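Local coordinates for peptidase M16 domain protein (Alicyclobacillus acidocaldarius subsp. acidocaldarius DSM 446, PDB 4XEA) that is probably a metallopeptidase of the M16 (insulinase-like) family, binding a metal ion and presumably hydrolysing peptide bonds, at residues A[335-338]-A[339-342]; A[404-407]-A[408-412]. All blocks are in the same frame, centred on the assembly; numbering follows the deposited sequence.

Contact 1: A[335-338]-A[339-342]; sequences HLAR and VRER
With CG anti to the backbone N (chi1 -173°) and a bend at chi3 (-57°), the chain of Arg340 turns back over the preceding turn and brings its guanidinium beside Leu336 and Ala337. The carbonyl oxygen of Leu336 lies over the centre of one face of that flat group, 4.0 Å from CZ of Arg340, while NH1 of Arg340 comes within 3.7 Å of CA of Ala337. NH2 lies against CB of Leu336 and donates a hydrogen bond to O of Leu410. With an alanine in place of Arg340, O of Leu410 is likely to lose this donor, and O of Leu336 the flat group lying over it. All this happens on the last turns of helix 325-342, in a region assigned to the inactive-domain family of M16 peptidases. The i to i+4 bonds of an alpha-helix run through both segments: N of Arg340 donates to O of Leu336 at 2.8 Å, and N of Val339 to O of His335 at 3.1 Å. Val339 sets CG2 beside its own backbone N, where it meets O of His335 at 3.5 Å and also approaches the imidazole, off centre and 4.3 Å from CE1 of His335. The far end of that ring is fixed elsewhere, NE2 bonding to O of Leu282 and the ring stacking with Phe289.

Contact 2: A[404-407]-A[408-412]; sequences ARFQ and EHLRE
Ala404 meets Glu408 through the backbone, its O accepting the helical bond from N of Glu408 at 3.0 Å; CB and CG of Glu408 lie against the same oxygen. Next comes Arg405, whose chain, bent at chi2 (88°) and chi3, swings forward along the helix to the next turn. There NE of Arg405 gives OE1 of Glu408 a salt-bridging hydrogen bond of 3.1 Å, met nearly end-on to the C-O bond and close to the guanidinium plane, while NH1 adds a weak second bond. Both end on OE1, and with the guanidinium and carboxylate planes 66° apart this is not the coplanar two-oxygen pairing. CB of His409 is what lies over one guanidinium face, 3.6 Å from NH2 of Arg405; the imidazole itself, its plane 16° from the guanidinium's, meets NH2 obliquely, and its NE2 bonds to OG1 of Thr316. Phe406 offers a ring face to CB of Leu410, a CH-pi contact 4.3 Å from the centroid, and CD1 of Leu410 reaches CD2 of Phe406 at 3.9 Å. The O of Phe406 accepts N of Leu410 at 2.9 Å as helix 399-409 ends, Leu410 being the centre of an inverse gamma turn. O of Gln407 has CD of Arg411 packed against it at 3.3 Å, while NH1 of Arg411 bonds to O of Glu408 and NH2 forms a salt bridge with Asp413. Since NH2 of Arg405 also pairs with Glu259, the guanidinium of this buried residue is shared by two carboxylates, which would probably stabilise its positive charge and restrict its rotation.

Overall arrangement
Followed from the N terminus, the chain first passes contact 1, near the end of helix 325-342, and then, after helices 346-363, 367-379 and 387-396, reaches contact 2 at the end of helix 399-409. Each is local and closes no long loop; they lie in series, neither nested nor crossed. Their centres are nevertheless about 11 Å apart, and the two helix ends meet directly: besides the Arg340 bond to Leu410, NE2 of Gln407 hydrogen-bonds to O of Arg340, and the Phe406 ring packs against the backbone of Leu336 and Arg340. Contacts 1 and 2 both pack on Leu282 of helix 265-283, while contact 2 reaches Trp257 on strand 252-258, joining the helical layer to the sheet.

Contact 1: A[335-338]-A[339-342]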
loop_
_atom_site.group_PDB
_atom_site.type_symbol
_atom_site.label_atom_id
_atom_site.label_comp_id
_atom_site.label_asym_id
_atom_site.label_seq_id
_atom_site.Cartn_x
_atom_site.Cartn_y
_atom_site.Cartn_z
ATOM N N HIS A 335 -19.524 -12.100 21.251
ATOM C CA HIS A 335 -19.113 -10.716 21.417
ATOM C C HIS A 335 -20.284 -9.789 21.095
ATOM O O HIS A 335 -20.698 -9.007 21.940
ATOM C CB HIS A 335 -17.890 -10.446 20.518
ATOM C CG HIS A 335 -17.312 -9.067 20.634
ATOM N ND1 HIS A 335 -17.044 -8.461 21.840
ATOM C CD2 HIS A 335 -16.888 -8.204 19.676
ATOM C CE1 HIS A 335 -16.512 -7.270 21.622
ATOM N NE2 HIS A 335 -16.398 -7.093 20.317
ATOM N N LEU A 336 -20.861 -9.927 19.894
ATOM C CA LEU A 336 -21.980 -9.079 19.483
ATOM C C LEU A 336 -23.216 -9.270 20.350
ATOM O O LEU A 336 -23.918 -8.305 20.615
ATOM C CB LEU A 336 -22.333 -9.277 17.995
ATOM C CG LEU A 336 -21.215 -8.875 17.012
ATOM C CD1 LEU A 336 -21.632 -9.158 15.557
ATOM C CD2 LEU A 336 -20.790 -7.422 17.153
ATOM N N ALA A 337 -23.471 -10.496 20.805
ATOM C CA ALA A 337 -24.634 -10.761 21.671
ATOM C C ALA A 337 -24.502 -10.025 23.002
ATOM O O ALA A 337 -25.488 -9.541 23.562
ATOM C CB ALA A 337 -24.827 -12.294 21.921
ATOM N N ARG A 338 -23.277 -9.931 23.512
ATOM C CA ARG A 338 -23.038 -9.197 24.764
ATOM C C ARG A 338 -23.189 -7.689 24.578
ATOM O O ARG A 338 -23.799 -7.025 25.414
ATOM C CB ARG A 338 -21.677 -9.537 25.366
ATOM C CG ARG A 338 -21.751 -10.741 26.296
ATOM C CD ARG A 338 -20.376 -11.223 26.694
ATOM N NE ARG A 338 -19.621 -11.664 25.520
ATOM C CZ ARG A 338 -18.381 -12.148 25.562
ATOM N NH1 ARG A 338 -17.784 -12.518 24.425
ATOM N NH2 ARG A 338 -17.742 -12.262 26.737
ATOM N N VAL A 339 -22.647 -7.150 23.487
ATOM C CA VAL A 339 -22.780 -5.729 23.225
ATOM C C VAL A 339 -24.254 -5.383 22.961
ATOM O O VAL A 339 -24.713 -4.317 23.322
ATOM C CB VAL A 339 -21.897 -5.278 22.030
ATOM C CG1 VAL A 339 -22.184 -3.830 21.673
ATOM C CG2 VAL A 339 -20.390 -5.501 22.330
ATOM N N ARG A 340 -24.968 -6.296 22.300
ATOM C CA ARG A 340 -26.385 -6.147 22.007
ATOM C C ARG A 340 -27.214 -6.081 23.292
ATOM O O ARG A 340 -28.119 -5.263 23.386
ATOM C CB ARG A 340 -26.850 -7.308 21.112
ATOM C CG ARG A 340 -28.265 -7.197 20.602
ATOM C CD ARG A 340 -28.582 -8.266 19.543
ATOM N NE ARG A 340 -27.670 -8.244 18.395
ATOM C CZ ARG A 340 -26.866 -9.236 18.024
ATOM N NH1 ARG A 340 -26.811 -10.395 18.684
ATOM N NH2 ARG A 340 -26.091 -9.073 16.972
ATOM N N GLU A 341 -26.888 -6.937 24.261
ATOM C CA GLU A 341 -27.520 -6.960 25.582
ATOM C C GLU A 341 -27.105 -5.753 26.436
ATOM O O GLU A 341 -27.954 -5.124 27.084
ATOM C CB GLU A 341 -27.145 -8.278 26.315
ATOM C CG GLU A 341 -27.600 -8.413 27.800
ATOM C CD GLU A 341 -26.670 -9.299 28.666
ATOM O OE1 GLU A 341 -25.656 -9.833 28.131
ATOM O OE2 GLU A 341 -26.950 -9.442 29.894
ATOM N N ARG A 342 -25.803 -5.449 26.449
ATOM C CA ARG A 342 -25.203 -4.565 27.472
ATOM C C ARG A 342 -24.968 -3.130 26.991
ATOM O O ARG A 342 -24.742 -2.232 27.793
ATOM C CB ARG A 342 -23.857 -5.136 27.948
ATOM C CG ARG A 342 -23.864 -6.632 28.320
ATOM C CD ARG A 342 -24.206 -6.870 29.764
ATOM N NE ARG A 342 -23.177 -6.306 30.628
ATOM C CZ ARG A 342 -23.258 -6.216 31.952
ATOM N NH1 ARG A 342 -24.327 -6.664 32.607
ATOM N NH2 ARG A 342 -22.254 -5.675 32.630
#

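Contact 2: A[404-407]-A[408-412]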
loop_
_atom_site.group_PDB
_atom_site.type_symbol
_atom_site.label_atom_id
_atom_site.label_comp_id
_atom_site.label_asym_id
_atom_site.label_seq_id
_atom_site.Cartn_x
_atom_site.Cartn_y
_atom_site.Cartn_z
ATOM N N ALA A 404 -27.723 3.001 18.620
ATOM C CA ALA A 404 -28.836 2.879 17.664
ATOM C C ALA A 404 -28.369 2.244 16.356
ATOM O O ALA A 404 -29.055 1.397 15.775
ATOM C CB ALA A 404 -29.497 4.238 17.397
ATOM N N ARG A 405 -27.200 2.649 15.872
ATOM C CA ARG A 405 -26.664 2.089 14.604
ATOM C C ARG A 405 -26.408 0.576 14.754
ATOM O O ARG A 405 -26.771 -0.207 13.877
ATOM C CB ARG A 405 -25.367 2.821 14.221
ATOM C CG ARG A 405 -24.617 2.262 13.001
ATOM C CD ARG A 405 -25.129 2.908 11.724
ATOM N NE ARG A 405 -26.409 2.429 11.168
ATOM C CZ ARG A 405 -26.521 1.553 10.168
ATOM N NH1 ARG A 405 -27.701 1.268 9.649
ATOM N NH2 ARG A 405 -25.448 0.946 9.673
ATOM N N PHE A 406 -25.778 0.187 15.862
ATOM C CA PHE A 406 -25.520 -1.208 16.191
ATOM C C PHE A 406 -26.825 -2.039 16.191
ATOM O O PHE A 406 -26.920 -3.093 15.550
ATOM C CB PHE A 406 -24.791 -1.311 17.551
ATOM C CG PHE A 406 -24.449 -2.721 17.935
ATOM C CD1 PHE A 406 -25.410 -3.560 18.482
ATOM C CD2 PHE A 406 -23.181 -3.242 17.690
ATOM C CE1 PHE A 406 -25.111 -4.906 18.783
ATOM C CE2 PHE A 406 -22.879 -4.560 17.992
ATOM C CZ PHE A 406 -23.850 -5.400 18.549
ATOM N N GLN A 407 -27.844 -1.533 16.896
ATOM C CA GLN A 407 -29.138 -2.226 17.043
ATOM C C GLN A 407 -29.902 -2.398 15.724
ATOM O O GLN A 407 -30.553 -3.428 15.501
ATOM C CB GLN A 407 -30.002 -1.475 18.070
ATOM C CG GLN A 407 -29.426 -1.490 19.493
ATOM C CD GLN A 407 -29.522 -2.843 20.165
ATOM O OE1 GLN A 407 -30.390 -3.651 19.832
ATOM N NE2 GLN A 407 -28.642 -3.092 21.136
ATOM N N GLU A 408 -29.806 -1.383 14.869
ATOM C CA GLU A 408 -30.396 -1.338 13.530
ATOM C C GLU A 408 -29.791 -2.362 12.565
ATOM O O GLU A 408 -30.462 -2.913 11.686
ATOM C CB GLU A 408 -30.056 0.022 12.875
ATOM C CG GLU A 408 -31.090 1.029 12.912
ATOM C CD GLU A 408 -30.611 2.414 12.423
ATOM O OE1 GLU A 408 -29.396 2.658 12.128
ATOM O OE2 GLU A 408 -31.499 3.277 12.342
ATOM N N HIS A 409 -28.485 -2.491 12.632
ATOM C CA HIS A 409 -27.759 -3.111 11.581
ATOM C C HIS A 409 -26.992 -4.392 11.944
ATOM O O HIS A 409 -26.953 -5.312 11.141
ATOM C CB HIS A 409 -26.769 -2.110 11.003
ATOM C CG HIS A 409 -25.966 -2.675 9.874
ATOM N ND1 HIS A 409 -26.545 -3.212 8.760
ATOM C CD2 HIS A 409 -24.629 -2.801 9.700
ATOM C CE1 HIS A 409 -25.605 -3.642 7.936
ATOM N NE2 HIS A 409 -24.430 -3.398 8.479
ATOM N N LEU A 410 -26.302 -4.426 13.077
ATOM C CA LEU A 410 -25.531 -5.614 13.401
ATOM C C LEU A 410 -26.415 -6.586 14.195
ATOM O O LEU A 410 -26.282 -6.689 15.419
ATOM C CB LEU A 410 -24.228 -5.250 14.137
ATOM C CG LEU A 410 -23.278 -4.341 13.315
ATOM C CD1 LEU A 410 -22.042 -4.011 14.089
ATOM C CD2 LEU A 410 -22.913 -4.935 11.960
ATOM N N ARG A 411 -27.272 -7.313 13.468
ATOM C CA ARG A 411 -28.275 -8.190 14.038
ATOM C C ARG A 411 -28.004 -9.641 13.654
ATOM O O ARG A 411 -27.028 -9.928 12.987
ATOM C CB ARG A 411 -29.687 -7.758 13.587
ATOM C CG ARG A 411 -30.003 -6.240 13.732
ATOM C CD ARG A 411 -31.522 -5.935 13.653
ATOM N NE ARG A 411 -32.155 -6.711 12.585
ATOM C CZ ARG A 411 -32.139 -6.374 11.297
ATOM N NH1 ARG A 411 -31.561 -5.248 10.903
ATOM N NH2 ARG A 411 -32.704 -7.153 10.384
ATOM N N GLU A 412 -28.869 -10.564 14.084
ATOM C CA GLU A 412 -28.723 -11.964 13.695
ATOM C C GLU A 412 -29.480 -12.322 12.425
ATOM O O GLU A 412 -29.029 -13.145 11.631
ATOM C CB GLU A 412 -29.179 -12.865 14.846
ATOM C CG GLU A 412 -28.195 -12.750 15.996
ATOM C CD GLU A 412 -28.179 -13.976 16.852
ATOM O OE1 GLU A 412 -29.134 -14.119 17.638
ATOM O OE2 GLU A 412 -27.210 -14.772 16.711
#